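Local coordinates for protein quercetin 2,3-dioxygenase (Escherichia coli, PDB 1TQ5) that cleaves the flavonol quercetin with molecular oxygen in vitro, as a metal-dependent two-domain cupin of the pirin family whose physiological role is unknown, at residues M93-G96 with T97-H101; I215-D218 with S219-V223. All blocks are in the same frame, centred on the assembly; numbering follows the deposited sequence.

How the contacts relate
Contact 1 comes first along the chain, in the N-terminal cupin domain, and contact 2 follows in the C-terminal one. They lie on opposite sides of the chain's centre, with their own centres 35 Å apart and nearest atoms about 18 Å apart, and do not touch. Each is a short connection between two strands that belong to different sheets. Residues 93-101 lead from strand 90-94 of a seven-stranded sheet to strand 99-104 of a four-stranded one; residues 215-223 run the other way, from four-stranded to seven-stranded sheet. The two domains are similar and face each other, yet of these two bends only contact 1 carries a known metal-binding residue, His101.

Contact 1 of 2, residues M93-G96 with T97-H101; sequences MSAG and TGIRH. With CD (cadmium ion), chain B.
Thr97 and Gly98 complete a type II' beta turn with Ala95 and Gly96, closed by the bond from Gly98 N to Ala95 O at 2.9 Å. Thr97 holds the third position; it sets out away from 93-96 at an exposed corner, where a hydroxyl is at home, though its CB still touches Gly96, and its carbonyl O accepts a bond from Lys60 NZ. Gly96 before it has the positive phi (50°) of the second position in such a turn, and Gly98 adopts backbone angles at which a CB would collide with the preceding carbonyl; glycine suits both places. Beyond the turn, Ile99 points back inward. Its CG2 branch lies 4.0 Å from Ala95 CA and 3.8 Å from Met93 CE, and its branched, apolar side chain suits this buried place. This bend joins the two sheets of the N-terminal cupin barrel, and strand 99-104 carries His101, and probably Glu103, to the metal. After the outward-facing Arg100 comes His101. Met93, a selenomethionine here, bends at chi3 (87°) to place CE over the centre of one ring face in a CH-pi contact, 3.6 Å from the centroid of the His101 ring, while SE stands obliquely. At the ring's edge NE2 binds the cadmium ion at 2.6 Å, and His59 and two waters are further ligands; ND1 makes a weak hydrogen bond to Glu103.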
# COMPACT_ATOMS: atom_id res chain seq x y z
N MSE A 93 -3.97 10.20 3.83
CA MSE A 93 -3.76 11.64 3.89
C MSE A 93 -3.49 12.19 2.50
O MSE A 93 -2.72 11.61 1.73
CB MSE A 93 -2.57 11.93 4.81
CG MSE A 93 -2.30 13.39 5.10
SE MSE A 93 -0.86 13.55 6.20
CE MSE A 93 0.48 13.57 4.98
N SER A 94 -4.13 13.30 2.17
CA SER A 94 -3.93 13.96 0.88
C SER A 94 -3.08 15.19 1.15
O SER A 94 -3.51 16.10 1.86
CB SER A 94 -5.27 14.39 0.28
OG SER A 94 -6.07 13.27 -0.07
N ALA A 95 -1.87 15.22 0.61
CA ALA A 95 -0.98 16.36 0.82
C ALA A 95 -1.60 17.62 0.20
O ALA A 95 -1.39 18.73 0.68
CB ALA A 95 0.39 16.09 0.21
N GLY A 96 -2.35 17.43 -0.88
CA GLY A 96 -2.99 18.55 -1.54
C GLY A 96 -2.04 19.69 -1.85
O GLY A 96 -0.95 19.48 -2.38
N THR A 97 -2.45 20.90 -1.50
CA THR A 97 -1.64 22.09 -1.75
C THR A 97 -0.36 22.14 -0.93
O THR A 97 0.59 22.84 -1.29
CB THR A 97 -2.46 23.38 -1.49
OG1 THR A 97 -3.07 23.30 -0.19
CG2 THR A 97 -3.54 23.55 -2.54
N GLY A 98 -0.33 21.40 0.17
CA GLY A 98 0.85 21.38 1.01
C GLY A 98 0.52 20.94 2.42
O GLY A 98 -0.57 21.23 2.92
N ILE A 99 1.44 20.25 3.08
CA ILE A 99 1.19 19.77 4.43
C ILE A 99 2.46 19.16 5.04
O ILE A 99 3.35 18.71 4.33
CB ILE A 99 0.04 18.72 4.42
CG1 ILE A 99 -0.88 18.91 5.63
CG2 ILE A 99 0.61 17.31 4.36
CD1 ILE A 99 -0.25 18.63 6.96
N ARG A 100 2.53 19.17 6.37
CA ARG A 100 3.66 18.59 7.08
C ARG A 100 3.12 17.56 8.07
O ARG A 100 2.05 17.74 8.65
CB ARG A 100 4.42 19.68 7.85
CG ARG A 100 5.38 20.49 6.98
CD ARG A 100 5.94 21.68 7.74
NE ARG A 100 4.92 22.70 8.00
CZ ARG A 100 4.25 23.35 7.05
NH1 ARG A 100 4.50 23.11 5.77
NH2 ARG A 100 3.33 24.25 7.39
N HIS A 101 3.85 16.47 8.25
CA HIS A 101 3.39 15.46 9.19
C HIS A 101 4.54 14.64 9.73
O HIS A 101 5.67 14.71 9.23
CB HIS A 101 2.36 14.52 8.54
CG HIS A 101 2.96 13.49 7.63
ND1 HIS A 101 2.47 12.20 7.56
CD2 HIS A 101 3.99 13.56 6.76
CE1 HIS A 101 3.18 11.52 6.68
NE2 HIS A 101 4.11 12.31 6.18
CD CD B . 6.10 11.47 4.78
O HOH W 1 8.22 10.90 3.27
O HOH W 2 5.35 9.15 4.12

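Contact 2 of 2, residues I215-D218 with S219-V223; sequences IHAD and SDSEV
Ile215 and Val223 reach toward each other tip to tip, CD1 of the isoleucine 3.9 Å from CG2 of the valine. Their CA atoms are 9.9 Å apart, a separation that the two side chains bridge between them: with CG1 anti to the backbone N and chi2 also extended (175°), Ile215 holds its CD1 out toward Val223, whose CG2 meets it. Nearer the bend the packing is closer. Ala217 CB sits 3.4 Å from Ser219 O, where the small methyl fits against the backbone. That same oxygen accepts a bond from Ser221 OG at 2.7 Å, the donor standing above the carbonyl plane, 48° out of it. Ser221 thus folds back onto the chain two residues earlier, and its hydroxyl also has a weak bond with Asn191 N, so a buried polar group is satisfied.

The other flank is looser and more polar, and both of its side chains are partly exposed. Asp218 turns its carboxylate away from 219-223; OD1 takes a weak bond from His216 ND1 at 3.2 Å, and OD2 has a weak one with Thr193 OG1, while Ser219 directs its OG to Asn191 ND2.

The bend carries the chain from one sheet of the C-terminal cupin barrel to the other. Strand 213-217 lies between strands 172-175 and 191-194, whereas strand 221-228 lies between 161-167 and 182-187, with Val223 packed on Trp165, Ile185 and Val187 and Ile215 on Leu167 and Ile194.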
# COMPACT_ATOMS: atom_id res chain seq x y z
N ILE A 215 -6.80 -15.88 -8.65
CA ILE A 215 -5.98 -16.05 -7.47
C ILE A 215 -6.31 -17.34 -6.74
O ILE A 215 -7.48 -17.66 -6.50
CB ILE A 215 -6.17 -14.84 -6.53
CG1 ILE A 215 -5.18 -14.89 -5.37
CG2 ILE A 215 -7.60 -14.81 -6.01
CD1 ILE A 215 -5.24 -13.65 -4.49
N HIS A 216 -5.28 -18.10 -6.40
CA HIS A 216 -5.43 -19.35 -5.66
C HIS A 216 -4.51 -19.27 -4.45
O HIS A 216 -3.32 -18.96 -4.58
CB HIS A 216 -5.06 -20.55 -6.54
CG HIS A 216 -5.10 -21.85 -5.82
ND1 HIS A 216 -4.07 -22.28 -4.99
CD2 HIS A 216 -6.06 -22.81 -5.75
CE1 HIS A 216 -4.40 -23.44 -4.45
NE2 HIS A 216 -5.60 -23.78 -4.90
N ALA A 217 -5.05 -19.54 -3.27
CA ALA A 217 -4.24 -19.49 -2.04
C ALA A 217 -3.68 -20.86 -1.67
O ALA A 217 -4.42 -21.80 -1.41
CB ALA A 217 -5.08 -18.94 -0.90
N ASP A 218 -2.35 -20.96 -1.65
CA ASP A 218 -1.68 -22.21 -1.32
C ASP A 218 -1.64 -22.40 0.20
O ASP A 218 -1.38 -23.49 0.70
CB ASP A 218 -0.26 -22.21 -1.91
CG ASP A 218 -0.25 -21.86 -3.39
OD1 ASP A 218 -0.96 -22.52 -4.17
OD2 ASP A 218 0.48 -20.92 -3.77
N SER A 219 -1.89 -21.30 0.91
CA SER A 219 -1.94 -21.29 2.37
C SER A 219 -2.78 -20.07 2.72
O SER A 219 -3.04 -19.24 1.84
CB SER A 219 -0.53 -21.16 2.97
OG SER A 219 0.13 -20.00 2.51
N ASP A 220 -3.23 -19.95 3.96
CA ASP A 220 -4.02 -18.78 4.35
C ASP A 220 -3.19 -17.57 3.95
O ASP A 220 -2.02 -17.48 4.31
CB ASP A 220 -4.29 -18.76 5.85
CG ASP A 220 -5.00 -20.00 6.34
OD1 ASP A 220 -6.02 -20.38 5.73
OD2 ASP A 220 -4.55 -20.59 7.35
N SER A 221 -3.79 -16.64 3.23
CA SER A 221 -3.04 -15.47 2.79
C SER A 221 -3.86 -14.20 2.83
O SER A 221 -5.05 -14.20 3.15
CB SER A 221 -2.56 -15.69 1.35
OG SER A 221 -1.88 -16.93 1.22
N GLU A 222 -3.18 -13.10 2.51
CA GLU A 222 -3.82 -11.79 2.43
C GLU A 222 -3.02 -10.98 1.42
O GLU A 222 -1.79 -10.93 1.49
CB GLU A 222 -3.81 -11.08 3.78
CG GLU A 222 -4.45 -9.69 3.72
CD GLU A 222 -4.52 -9.01 5.07
OE1 GLU A 222 -5.13 -9.59 6.00
OE2 GLU A 222 -3.97 -7.89 5.21
N VAL A 223 -3.72 -10.39 0.47
CA VAL A 223 -3.07 -9.57 -0.54
C VAL A 223 -3.81 -8.26 -0.69
O VAL A 223 -4.99 -8.15 -0.35
CB VAL A 223 -3.06 -10.25 -1.94
CG1 VAL A 223 -2.29 -11.56 -1.88
CG2 VAL A 223 -4.49 -10.47 -2.43